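PDB 5TZB: D-aminopeptidase from Burkholderia sp. LK4, which probably cleaves N-terminal beta-amino acids from short peptides, as a beta-aminopeptidase of family S58 with an N-terminal-nucleophile hydrolase fold. Local coordinates for residues T114-V119 and E147-L152; G151-I156 and R362-E367; T65-I70 and P110-N115. All blocks are in the same frame, centred on the assembly; numbering follows the deposited sequence.

Contact 1. Residues T114-V119 and E147-L152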
ATOM      1  N   THR C 114      24.658   0.925   4.256  1.00 20.89           N
ATOM      2  CA  THR C 114      25.778  -0.009   4.392  1.00 20.98           C
ATOM      3  C   THR C 114      25.540  -1.246   3.506  1.00 16.91           C
ATOM      4  O   THR C 114      24.726  -1.191   2.601  1.00 16.46           O
ATOM      5  CB  THR C 114      25.994  -0.406   5.868  1.00 21.15           C
ATOM      6  OG1 THR C 114      27.213  -1.148   6.005  1.00 22.53           O
ATOM      7  CG2 THR C 114      24.826  -1.206   6.403  1.00 16.81           C
ATOM      8  N   ASN C 115      26.254  -2.347   3.739  1.00 17.41           N
ATOM      9  CA  ASN C 115      26.013  -3.573   2.974  1.00 20.34           C
ATOM     10  C   ASN C 115      24.929  -4.438   3.626  1.00 20.57           C
ATOM     11  O   ASN C 115      24.591  -4.221   4.787  1.00 19.77           O
ATOM     12  CB  ASN C 115      27.299  -4.383   2.823  1.00 21.09           C
ATOM     13  CG  ASN C 115      27.765  -4.980   4.138  1.00 22.00           C
ATOM     14  OD1 ASN C 115      27.227  -5.991   4.597  1.00 22.62           O
ATOM     15  ND2 ASN C 115      28.781  -4.373   4.741  1.00 21.60           N
ATOM     16  N   THR C 116      24.413  -5.420   2.881  1.00 20.15           N
ATOM     17  CA  THR C 116      23.253  -6.211   3.304  1.00 19.37           C
ATOM     18  C   THR C 116      23.420  -6.945   4.636  1.00 19.11           C
ATOM     19  O   THR C 116      22.457  -7.088   5.389  1.00 19.17           O
ATOM     20  CB  THR C 116      22.864  -7.260   2.232  1.00 20.57           C
ATOM     21  OG1 THR C 116      22.942  -6.669   0.921  1.00 21.04           O
ATOM     22  CG2 THR C 116      21.447  -7.773   2.490  1.00 20.02           C
ATOM     23  N   HIS C 117      24.621  -7.431   4.921  1.00 18.54           N
ATOM     24  CA  HIS C 117      24.816  -8.235   6.115  1.00 20.46           C
ATOM     25  C   HIS C 117      25.276  -7.425   7.332  1.00 21.73           C
ATOM     26  O   HIS C 117      25.524  -7.981   8.395  1.00 23.37           O
ATOM     27  CB  HIS C 117      25.795  -9.370   5.808  1.00 20.87           C
ATOM     28  CG  HIS C 117      25.215 -10.410   4.898  1.00 20.93           C
ATOM     29  ND1 HIS C 117      25.930 -11.494   4.436  1.00 21.66           N
ATOM     30  CD2 HIS C 117      23.966 -10.538   4.388  1.00 20.69           C
ATOM     31  CE1 HIS C 117      25.157 -12.234   3.661  1.00 21.34           C
ATOM     32  NE2 HIS C 117      23.956 -11.677   3.619  1.00 21.42           N
ATOM     33  N   SER C 118      25.344  -6.112   7.183  1.00 20.97           N
ATOM     34  CA  SER C 118      25.774  -5.251   8.274  1.00 20.63           C
ATOM     35  C   SER C 118      24.665  -4.327   8.796  1.00 20.50           C
ATOM     36  O   SER C 118      24.907  -3.510   9.691  1.00 21.55           O
ATOM     37  CB  SER C 118      26.976  -4.408   7.820  1.00 20.15           C
ATOM     38  OG  SER C 118      28.077  -5.225   7.471  1.00 20.60           O
ATOM     39  N   VAL C 119      23.463  -4.442   8.239  1.00 18.87           N
ATOM     40  CA  VAL C 119      22.362  -3.542   8.601  1.00 19.19           C
ATOM     41  C   VAL C 119      22.028  -3.537  10.097  1.00 19.49           C
ATOM     42  O   VAL C 119      21.866  -2.473  10.698  1.00 16.20           O
ATOM     43  CB  VAL C 119      21.090  -3.879   7.801  1.00 18.63           C
ATOM     44  CG1 VAL C 119      19.840  -3.127   8.376  1.00 16.60           C
ATOM     45  CG2 VAL C 119      21.307  -3.544   6.320  1.00 18.49           C
ATOM     46  N   GLU C 147      20.497  -0.592   2.502  1.00 17.36           N
ATOM     47  CA  GLU C 147      21.649  -1.365   2.073  1.00 17.66           C
ATOM     48  C   GLU C 147      21.659  -1.695   0.589  1.00 17.97           C
ATOM     49  O   GLU C 147      20.620  -1.662  -0.069  1.00 17.66           O
ATOM     50  CB  GLU C 147      21.725  -2.679   2.862  1.00 18.02           C
ATOM     51  CG  GLU C 147      20.488  -3.573   2.746  1.00 17.51           C
ATOM     52  CD  GLU C 147      20.415  -4.365   1.426  1.00 18.56           C
ATOM     53  OE1 GLU C 147      21.469  -4.622   0.797  1.00 18.54           O
ATOM     54  OE2 GLU C 147      19.289  -4.736   1.030  1.00 18.34           O
ATOM     55  N   THR C 148      22.844  -2.017   0.080  1.00 17.97           N
ATOM     56  CA  THR C 148      22.979  -2.732  -1.188  1.00 18.56           C
ATOM     57  C   THR C 148      24.046  -3.836  -0.994  1.00 18.39           C
ATOM     58  O   THR C 148      24.758  -3.854   0.015  1.00 18.19           O
ATOM     59  CB  THR C 148      23.342  -1.781  -2.351  1.00 19.34           C
ATOM     60  OG1 THR C 148      24.549  -1.089  -2.033  1.00 20.11           O
ATOM     61  CG2 THR C 148      22.220  -0.741  -2.579  1.00 19.41           C
ATOM     62  N   TYR C 149      24.154  -4.749  -1.951  1.00 19.28           N
ATOM     63  CA  TYR C 149      24.946  -5.972  -1.785  1.00 20.59           C
ATOM     64  C   TYR C 149      26.335  -5.909  -2.454  1.00 22.24           C
ATOM     65  O   TYR C 149      26.435  -5.921  -3.682  1.00 22.68           O
ATOM     66  CB  TYR C 149      24.124  -7.146  -2.331  1.00 21.10           C
ATOM     67  CG  TYR C 149      24.820  -8.482  -2.379  1.00 23.84           C
ATOM     68  CD1 TYR C 149      24.905  -9.293  -1.256  1.00 24.32           C
ATOM     69  CD2 TYR C 149      25.367  -8.952  -3.573  1.00 25.79           C
ATOM     70  CE1 TYR C 149      25.550 -10.539  -1.311  1.00 25.94           C
ATOM     71  CE2 TYR C 149      26.005 -10.186  -3.641  1.00 26.97           C
ATOM     72  CZ  TYR C 149      26.090 -10.977  -2.509  1.00 27.75           C
ATOM     73  OH  TYR C 149      26.731 -12.199  -2.588  1.00 29.78           O
ATOM     74  N   ASP C 150      27.398  -5.862  -1.648  1.00 22.40           N
ATOM     75  CA  ASP C 150      28.765  -5.818  -2.173  1.00 23.91           C
ATOM     76  C   ASP C 150      29.466  -7.180  -2.101  1.00 25.72           C
ATOM     77  O   ASP C 150      30.669  -7.247  -1.908  1.00 26.19           O
ATOM     78  CB  ASP C 150      29.620  -4.770  -1.429  1.00 23.10           C
ATOM     79  CG  ASP C 150      29.597  -4.931   0.102  1.00 21.95           C
ATOM     80  OD1 ASP C 150      29.273  -6.017   0.615  1.00 22.81           O
ATOM     81  OD2 ASP C 150      29.943  -3.959   0.804  1.00 19.96           O
ATOM     82  N   GLY C 151      28.699  -8.255  -2.257  1.00 26.63           N
ATOM     83  CA  GLY C 151      29.206  -9.611  -2.102  1.00 27.84           C
ATOM     84  C   GLY C 151      30.319 -10.042  -3.040  1.00 28.97           C
ATOM     85  O   GLY C 151      31.061 -10.971  -2.735  1.00 30.18           O
ATOM     86  N   LEU C 152      30.456  -9.365  -4.174  1.00 29.10           N
ATOM     87  CA  LEU C 152      31.483  -9.730  -5.147  1.00 30.30           C
ATOM     88  C   LEU C 152      32.873  -9.236  -4.744  1.00 30.84           C
ATOM     89  O   LEU C 152      33.835 -10.015  -4.714  1.00 32.53           O
ATOM     90  CB  LEU C 152      31.117  -9.193  -6.532  1.00 31.73           C
ATOM     91  CG  LEU C 152      31.898  -9.817  -7.694  1.00 34.61           C
ATOM     92  CD1 LEU C 152      31.617 -11.316  -7.832  1.00 34.28           C
ATOM     93  CD2 LEU C 152      31.559  -9.091  -8.984  1.00 35.61           C
TER

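Contact 2. Residues G151-I156 and R362-E367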
ATOM      1  N   GLY C 151      28.699  -8.255  -2.257  1.00 26.63           N
ATOM      2  CA  GLY C 151      29.206  -9.611  -2.102  1.00 27.84           C
ATOM      3  C   GLY C 151      30.319 -10.042  -3.040  1.00 28.97           C
ATOM      4  O   GLY C 151      31.061 -10.971  -2.735  1.00 30.18           O
ATOM      5  N   LEU C 152      30.456  -9.365  -4.174  1.00 29.10           N
ATOM      6  CA  LEU C 152      31.483  -9.730  -5.147  1.00 30.30           C
ATOM      7  C   LEU C 152      32.873  -9.236  -4.744  1.00 30.84           C
ATOM      8  O   LEU C 152      33.835 -10.015  -4.714  1.00 32.53           O
ATOM      9  CB  LEU C 152      31.117  -9.193  -6.532  1.00 31.73           C
ATOM     10  CG  LEU C 152      31.898  -9.817  -7.694  1.00 34.61           C
ATOM     11  CD1 LEU C 152      31.617 -11.316  -7.832  1.00 34.28           C
ATOM     12  CD2 LEU C 152      31.559  -9.091  -8.984  1.00 35.61           C
ATOM     13  N   LEU C 153      32.972  -7.948  -4.424  1.00 29.45           N
ATOM     14  CA  LEU C 153      34.242  -7.324  -4.077  1.00 29.62           C
ATOM     15  C   LEU C 153      34.536  -7.351  -2.587  1.00 28.97           C
ATOM     16  O   LEU C 153      35.685  -7.216  -2.185  1.00 29.08           O
ATOM     17  CB  LEU C 153      34.280  -5.872  -4.584  1.00 29.46           C
ATOM     18  CG  LEU C 153      34.209  -5.672  -6.099  1.00 28.62           C
ATOM     19  CD1 LEU C 153      34.103  -4.195  -6.458  1.00 27.71           C
ATOM     20  CD2 LEU C 153      35.462  -6.287  -6.733  1.00 30.20           C
ATOM     21  N   ASN C 154      33.496  -7.529  -1.775  1.00 28.46           N
ATOM     22  CA  ASN C 154      33.625  -7.491  -0.318  1.00 28.20           C
ATOM     23  C   ASN C 154      33.326  -8.846   0.311  1.00 27.95           C
ATOM     24  O   ASN C 154      32.485  -9.597  -0.192  1.00 27.98           O
ATOM     25  CB  ASN C 154      32.673  -6.443   0.277  1.00 27.12           C
ATOM     26  CG  ASN C 154      32.754  -6.363   1.793  1.00 27.41           C
ATOM     27  OD1 ASN C 154      33.833  -6.171   2.359  1.00 28.27           O
ATOM     28  ND2 ASN C 154      31.615  -6.547   2.459  1.00 26.52           N
ATOM     29  N   ASP C 155      33.999  -9.141   1.417  1.00 28.19           N
ATOM     30  CA  ASP C 155      33.717 -10.327   2.215  1.00 28.99           C
ATOM     31  C   ASP C 155      32.445 -10.075   3.028  1.00 27.93           C
ATOM     32  O   ASP C 155      32.495  -9.786   4.223  1.00 27.92           O
ATOM     33  CB  ASP C 155      34.913 -10.643   3.122  1.00 30.31           C
ATOM     34  CG  ASP C 155      34.678 -11.849   4.021  1.00 31.16           C
ATOM     35  OD1 ASP C 155      33.867 -12.730   3.661  1.00 30.13           O
ATOM     36  OD2 ASP C 155      35.323 -11.917   5.088  1.00 32.33           O
ATOM     37  N   ILE C 156      31.299 -10.193   2.370  1.00 27.91           N
ATOM     38  CA  ILE C 156      30.057  -9.729   2.968  1.00 27.82           C
ATOM     39  C   ILE C 156      29.589 -10.650   4.096  1.00 27.95           C
ATOM     40  O   ILE C 156      28.854 -10.216   4.988  1.00 27.08           O
ATOM     41  CB  ILE C 156      28.935  -9.575   1.908  1.00 25.12           C
ATOM     42  CG1 ILE C 156      27.822  -8.665   2.445  1.00 22.66           C
ATOM     43  CG2 ILE C 156      28.400 -10.947   1.447  1.00 25.32           C
ATOM     44  CD1 ILE C 156      26.728  -8.319   1.436  1.00 20.79           C
ATOM     45  N   ARG C 362      39.090 -10.063  -4.294  1.00 33.88           N
ATOM     46  CA  ARG C 362      38.535 -11.411  -4.145  1.00 34.39           C
ATOM     47  C   ARG C 362      38.378 -12.088  -5.506  1.00 35.42           C
ATOM     48  O   ARG C 362      37.415 -12.819  -5.743  1.00 35.58           O
ATOM     49  CB  ARG C 362      37.186 -11.359  -3.396  1.00 32.45           C
ATOM     50  CG  ARG C 362      37.277 -10.656  -2.051  1.00 31.90           C
ATOM     51  CD  ARG C 362      35.963 -10.630  -1.276  1.00 31.77           C
ATOM     52  NE  ARG C 362      35.513 -11.945  -0.832  1.00 31.56           N
ATOM     53  CZ  ARG C 362      34.498 -12.611  -1.370  1.00 29.48           C
ATOM     54  NH1 ARG C 362      33.820 -12.093  -2.386  1.00 27.78           N
ATOM     55  NH2 ARG C 362      34.166 -13.805  -0.891  1.00 29.13           N
ATOM     56  N   GLY C 363      39.313 -11.816  -6.411  1.00 36.81           N
ATOM     57  CA  GLY C 363      39.316 -12.473  -7.705  1.00 37.23           C
ATOM     58  C   GLY C 363      38.400 -11.849  -8.737  1.00 37.02           C
ATOM     59  O   GLY C 363      38.202 -12.403  -9.819  1.00 37.90           O
ATOM     60  N   ALA C 364      37.826 -10.699  -8.408  1.00 36.18           N
ATOM     61  CA  ALA C 364      36.938 -10.017  -9.337  1.00 36.09           C
ATOM     62  C   ALA C 364      37.502  -8.638  -9.667  1.00 36.27           C
ATOM     63  O   ALA C 364      38.115  -7.981  -8.818  1.00 36.80           O
ATOM     64  CB  ALA C 364      35.531  -9.910  -8.755  1.00 36.10           C
ATOM     65  N   ARG C 365      37.319  -8.214 -10.911  1.00 35.61           N
ATOM     66  CA  ARG C 365      37.792  -6.907 -11.340  1.00 35.29           C
ATOM     67  C   ARG C 365      36.653  -6.106 -11.945  1.00 33.22           C
ATOM     68  O   ARG C 365      35.892  -6.611 -12.777  1.00 32.61           O
ATOM     69  CB  ARG C 365      38.938  -7.044 -12.352  1.00 36.86           C
ATOM     70  N   VAL C 366      36.527  -4.860 -11.514  1.00 32.11           N
ATOM     71  CA  VAL C 366      35.550  -3.980 -12.119  1.00 30.56           C
ATOM     72  C   VAL C 366      36.291  -2.705 -12.536  1.00 30.23           C
ATOM     73  O   VAL C 366      37.207  -2.241 -11.846  1.00 30.02           O
ATOM     74  CB  VAL C 366      34.366  -3.677 -11.160  1.00 26.51           C
ATOM     75  CG1 VAL C 366      34.812  -2.834  -9.971  1.00 26.25           C
ATOM     76  CG2 VAL C 366      33.227  -2.987 -11.898  1.00 26.24           C
ATOM     77  N   GLU C 367      35.929  -2.175 -13.698  1.00 29.59           N
ATOM     78  CA  GLU C 367      36.541  -0.951 -14.198  1.00 29.82           C
ATOM     79  C   GLU C 367      35.665   0.239 -13.855  1.00 29.08           C
ATOM     80  O   GLU C 367      34.435   0.130 -13.847  1.00 28.00           O
ATOM     81  CB  GLU C 367      36.740  -1.010 -15.713  1.00 30.44           C
ATOM     82  CG  GLU C 367      37.837  -1.947 -16.166  1.00 32.00           C
ATOM     83  CD  GLU C 367      38.082  -1.877 -17.666  1.00 32.92           C
ATOM     84  OE1 GLU C 367      37.992  -0.768 -18.236  1.00 31.96           O
ATOM     85  OE2 GLU C 367      38.391  -2.930 -18.268  1.00 34.16           O
TER
HETATM   86  O   HOH W   1      34.418 -12.474  -5.778  1.00 38.98           O

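Contact 3. Residues T65-I70 and P110-N115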
ATOM      1  N   THR C  65      34.017  -2.300   1.929  1.00 30.06           N
ATOM      2  CA  THR C  65      32.693  -1.932   2.392  1.00 29.03           C
ATOM      3  C   THR C  65      32.779  -0.725   3.315  1.00 28.01           C
ATOM      4  O   THR C  65      33.818  -0.078   3.401  1.00 28.61           O
ATOM      5  CB  THR C  65      32.005  -3.117   3.131  1.00 20.64           C
ATOM      6  OG1 THR C  65      30.622  -2.823   3.339  1.00 19.80           O
ATOM      7  CG2 THR C  65      32.677  -3.400   4.466  1.00 26.13           C
ATOM      8  N   GLY C  66      31.683  -0.420   4.000  1.00 27.22           N
ATOM      9  CA  GLY C  66      31.671   0.697   4.917  1.00 25.09           C
ATOM     10  C   GLY C  66      30.270   1.169   5.232  1.00 23.38           C
ATOM     11  O   GLY C  66      29.288   0.447   5.050  1.00 21.33           O
ATOM     12  N   VAL C  67      30.178   2.401   5.710  1.00 23.47           N
ATOM     13  CA  VAL C  67      28.899   2.950   6.072  1.00 23.63           C
ATOM     14  C   VAL C  67      28.870   4.448   5.751  1.00 23.79           C
ATOM     15  O   VAL C  67      29.861   5.157   5.936  1.00 23.32           O
ATOM     16  CB  VAL C  67      28.581   2.658   7.578  1.00 23.00           C
ATOM     17  CG1 VAL C  67      29.744   3.024   8.458  1.00 24.18           C
ATOM     18  CG2 VAL C  67      27.318   3.365   8.031  1.00 22.04           C
ATOM     19  N   THR C  68      27.733   4.904   5.227  1.00 23.87           N
ATOM     20  CA  THR C  68      27.483   6.322   4.993  1.00 22.65           C
ATOM     21  C   THR C  68      26.343   6.791   5.877  1.00 22.61           C
ATOM     22  O   THR C  68      25.345   6.082   6.023  1.00 22.16           O
ATOM     23  CB  THR C  68      27.124   6.598   3.528  1.00 21.16           C
ATOM     24  OG1 THR C  68      28.247   6.281   2.703  1.00 20.69           O
ATOM     25  CG2 THR C  68      26.756   8.065   3.328  1.00 20.37           C
ATOM     26  N   VAL C  69      26.484   7.970   6.483  1.00 22.75           N
ATOM     27  CA  VAL C  69      25.404   8.508   7.301  1.00 22.11           C
ATOM     28  C   VAL C  69      24.920   9.839   6.757  1.00 20.87           C
ATOM     29  O   VAL C  69      25.692  10.629   6.194  1.00 20.45           O
ATOM     30  CB  VAL C  69      25.810   8.692   8.784  1.00 23.69           C
ATOM     31  CG1 VAL C  69      26.072   7.354   9.444  1.00 25.43           C
ATOM     32  CG2 VAL C  69      27.009   9.581   8.899  1.00 24.61           C
ATOM     33  N   ILE C  70      23.615  10.041   6.881  1.00 19.69           N
ATOM     34  CA  ILE C  70      22.986  11.305   6.561  1.00 19.73           C
ATOM     35  C   ILE C  70      22.350  11.819   7.827  1.00 20.59           C
ATOM     36  O   ILE C  70      21.505  11.127   8.421  1.00 20.71           O
ATOM     37  CB  ILE C  70      21.897  11.174   5.481  1.00 19.81           C
ATOM     38  CG1 ILE C  70      22.408  10.429   4.249  1.00 19.50           C
ATOM     39  CG2 ILE C  70      21.342  12.545   5.101  1.00 20.27           C
ATOM     40  CD1 ILE C  70      21.283  10.036   3.303  1.00 17.78           C
ATOM     41  N   PRO C 110      19.265   9.689  12.423  1.00 16.30           N
ATOM     42  CA  PRO C 110      20.024   9.719  11.171  1.00 15.59           C
ATOM     43  C   PRO C 110      19.604   8.584  10.245  1.00 15.69           C
ATOM     44  O   PRO C 110      18.908   7.646  10.657  1.00 15.38           O
ATOM     45  CB  PRO C 110      21.474   9.501  11.608  1.00 16.33           C
ATOM     46  CG  PRO C 110      21.497   9.735  13.062  1.00 17.98           C
ATOM     47  CD  PRO C 110      20.132   9.490  13.603  1.00 17.17           C
ATOM     48  N   ILE C 111      20.048   8.695   9.005  1.00 15.24           N
ATOM     49  CA  ILE C 111      19.925   7.668   7.992  1.00 17.38           C
ATOM     50  C   ILE C 111      21.295   7.108   7.689  1.00 18.60           C
ATOM     51  O   ILE C 111      22.250   7.865   7.559  1.00 19.61           O
ATOM     52  CB  ILE C 111      19.338   8.229   6.685  1.00 17.11           C
ATOM     53  CG1 ILE C 111      17.954   8.817   6.939  1.00 17.05           C
ATOM     54  CG2 ILE C 111      19.281   7.153   5.595  1.00 15.48           C
ATOM     55  CD1 ILE C 111      17.500   9.759   5.830  1.00 18.54           C
ATOM     56  N   ALA C 112      21.390   5.791   7.553  1.00 19.16           N
ATOM     57  CA  ALA C 112      22.661   5.175   7.229  1.00 19.04           C
ATOM     58  C   ALA C 112      22.518   4.200   6.054  1.00 18.21           C
ATOM     59  O   ALA C 112      21.474   3.566   5.871  1.00 16.10           O
ATOM     60  CB  ALA C 112      23.246   4.489   8.444  1.00 19.36           C
ATOM     61  N   TYR C 113      23.553   4.167   5.215  1.00 18.89           N
ATOM     62  CA  TYR C 113      23.704   3.186   4.148  1.00 19.31           C
ATOM     63  C   TYR C 113      24.835   2.223   4.492  1.00 21.48           C
ATOM     64  O   TYR C 113      25.893   2.673   4.927  1.00 23.72           O
ATOM     65  CB  TYR C 113      24.057   3.853   2.820  1.00 19.01           C
ATOM     66  CG  TYR C 113      23.059   4.803   2.204  1.00 18.25           C
ATOM     67  CD1 TYR C 113      21.759   4.911   2.672  1.00 18.13           C
ATOM     68  CD2 TYR C 113      23.434   5.589   1.119  1.00 18.64           C
ATOM     69  CE1 TYR C 113      20.858   5.792   2.074  1.00 18.34           C
ATOM     70  CE2 TYR C 113      22.549   6.460   0.520  1.00 18.99           C
ATOM     71  CZ  TYR C 113      21.271   6.559   0.996  1.00 19.74           C
ATOM     72  OH  TYR C 113      20.405   7.432   0.380  1.00 22.06           O
ATOM     73  N   THR C 114      24.658   0.925   4.256  1.00 20.89           N
ATOM     74  CA  THR C 114      25.778  -0.009   4.392  1.00 20.98           C
ATOM     75  C   THR C 114      25.540  -1.246   3.506  1.00 16.91           C
ATOM     76  O   THR C 114      24.726  -1.191   2.601  1.00 16.46           O
ATOM     77  CB  THR C 114      25.994  -0.406   5.868  1.00 21.15           C
ATOM     78  OG1 THR C 114      27.213  -1.148   6.005  1.00 22.53           O
ATOM     79  CG2 THR C 114      24.826  -1.206   6.403  1.00 16.81           C
ATOM     80  N   ASN C 115      26.254  -2.347   3.739  1.00 17.41           N
ATOM     81  CA  ASN C 115      26.013  -3.573   2.974  1.00 20.34           C
ATOM     82  C   ASN C 115      24.929  -4.438   3.626  1.00 20.57           C
ATOM     83  O   ASN C 115      24.591  -4.221   4.787  1.00 19.77           O
ATOM     84  CB  ASN C 115      27.299  -4.383   2.823  1.00 21.09           C
ATOM     85  CG  ASN C 115      27.765  -4.980   4.138  1.00 22.00           C
ATOM     86  OD1 ASN C 115      27.227  -5.991   4.597  1.00 22.62           O
ATOM     87  ND2 ASN C 115      28.781  -4.373   4.741  1.00 21.60           N
TER

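Contact 1. Residues T114-V119 and E147-L152
Glu147 meets Thr116 through a bent side chain: CG lies between the backbone N and the carbonyl carbon (chi1 58°), and the chain bends at chi2, which turns the carboxylate toward Thr116. Thr116 sets OG1 anti to its own carbonyl carbon, and this hydroxyl donates to Glu147 OE1 at 2.5 Å, a short bond that reaches the carboxylate from above its plane. The other oxygen, OE2, accepts from the backbone N of Asp94, so each carboxylate oxygen has a partner in this buried place. The same hydroxyl oxygen, Thr116 OG1, sits at the edge of the Tyr149 ring, close to its plane, while CG2 of Val119 packs across the Glu147 chain, 3.6 Å from CB.

Strands 111-115 and 144-148 are the parallel neighbours of a beta-alpha-beta unit whose helix is 119-129, and the contact lies where both strands run out. Thr148 N donates to Thr114 O at 3.3 Å, and Thr116 N makes only a weak bond to Thr148 O. Asn115 OD1 accepts from His117 N at 3.0 Å in an Asx turn, within a type I turn from Asn115 to Ser118 that leads into the helix. The Asp150 carboxylate approaches Asn115 CB, with OD2 3.4 Å away; OD2 is hydrogen-bonded to Thr65 OG1, and OD1 to Asn154 ND2. Trp140 of the second subunit packs on Thr116 and meets the Tyr149 ring with the planes at about 45°.

Contact 2. Residues G151-I156 and R362-E367
The guanidinium of Arg362 is laid against the turning backbone of Gly151-Asp155, with Asn154 O and Asp155 CA over one face and the carbonyl of Leu152 at its edge. NH1 donates to Leu152 O at 3.1 Å with an N-H...O angle of 138°. The acceptor is almost in the guanidinium plane, but seen from the carbonyl the donor stands well above the peptide plane, away from the lone pairs. Gly151 O lies 3.0 Å from the same nitrogen, NH1 of Arg362, in an oblique position. The extended chi2 of Arg362 (-178°) runs CD past Leu153 O at 3.5 Å, and the bend at chi3 (67°) then turns the guanidinium toward the Gly151 and Leu152 carbonyls. At the far end, NH2 forms a salt bridge with Asp60, so that NH1 and NH2 each have a partner.

Leu152 O has a further partner in a water, which donates to it at 2.7 Å and also to Arg362 O at 3.0 Å, bridging the two backbones. Past Gly363 the contact becomes apolar. Ala364 CB points at the loop and touches Leu152 CG at 3.8 Å, while Leu153 lies beside it with CD2 near Ala364 and CD1 3.8 Å from Val366 CG1; the side chains of Leu153 and Val366 cross at about a right angle.

The contact thus joins the loop after strand 144-148 to the small antiparallel hairpin of strands 359-361 and 364-366. Val359 on the first hairpin strand touches both Leu153 and Val366, Ile190 of strand 190-191 packs on Leu152 and Leu153, and Asn154 lies on Ile63 and Thr65 of strand 63-71.

Contact 3. Residues T65-I70 and P110-N115
Along strands 65-70 and 111-115 the paired side chains stand next to each other on alternate faces of the sheet. Ile70 and Ile111 share one face with Thr68 and Tyr113. The CB atoms of Ile70 and Ile111 are 4.1 Å apart, and the Ile70 chain, with CG1 anti to its carbonyl carbon (chi1 -51°) and extended at chi2 (168°), sends CD1 to the hydroxyl end of the Tyr113 ring, 4.2 Å from CZ. The two side chains approach each other obliquely. Beyond the methyl, Tyr113 OH is hydrogen-bonded to Leu217 O and Thr263 OG1, which fixes the ring end between two strands of the other sheet. On the opposite face Val69 CG1 packs on Ala112 CB at 4.1 Å, and Val67 CG2 is near the same methyl, Ala112 CB, at 4.2 Å.

Pairs Thr68-Tyr113 and Ile70-Ile111 are hydrogen-bonded, each joined by two backbone bonds, and Val69-Ala112 between them is a non-hydrogen-bonded pair. In the first of these pairs Tyr113 N donates to Thr68 O at 2.7 Å. Toward Gly66 the backbone pairing gives way to side-chain bonds. Thr114 OG1 donates to Gly66 O at 2.8 Å, and the Thr65 and Asn115 side chains cross at about a right angle as Asn115 ND2 donates to Thr65 OG1, also at 2.8 Å. Asn115 N, by contrast, is buried without a partner in the model.

Leu217 and Thr263, on strands 213-220 and 260-266, touch Ile70 from the second sheet. This face-to-face packing of two mixed sheets is consistent with the stacked central sheets of the alpha-beta-beta-alpha sandwich of Ntn-type hydrolases.

Overall arrangement
Contacts 1 and 3 are buried and share strand 111-115, which pairs in parallel with 144-148 in contact 1 and antiparallel with 63-71 in contact 3. Contact 3 is the more central, with regular backbone pairing and apolar side chains; contact 1, at the strand ends, combines a backbone bond with a buried carboxylate-hydroxyl pair and a turn, and also meets the second subunit. Contact 2 is only partly buried, about 22 Å from the chain centre to its own centre, and there an arginine, backbone carbonyls and a water join a small apolar patch. The loop after strand 144-148 connects all three: Asp150 reaches Thr65 of contact 3, and Ile156 of contact 2 packs against Tyr149 and Asn115.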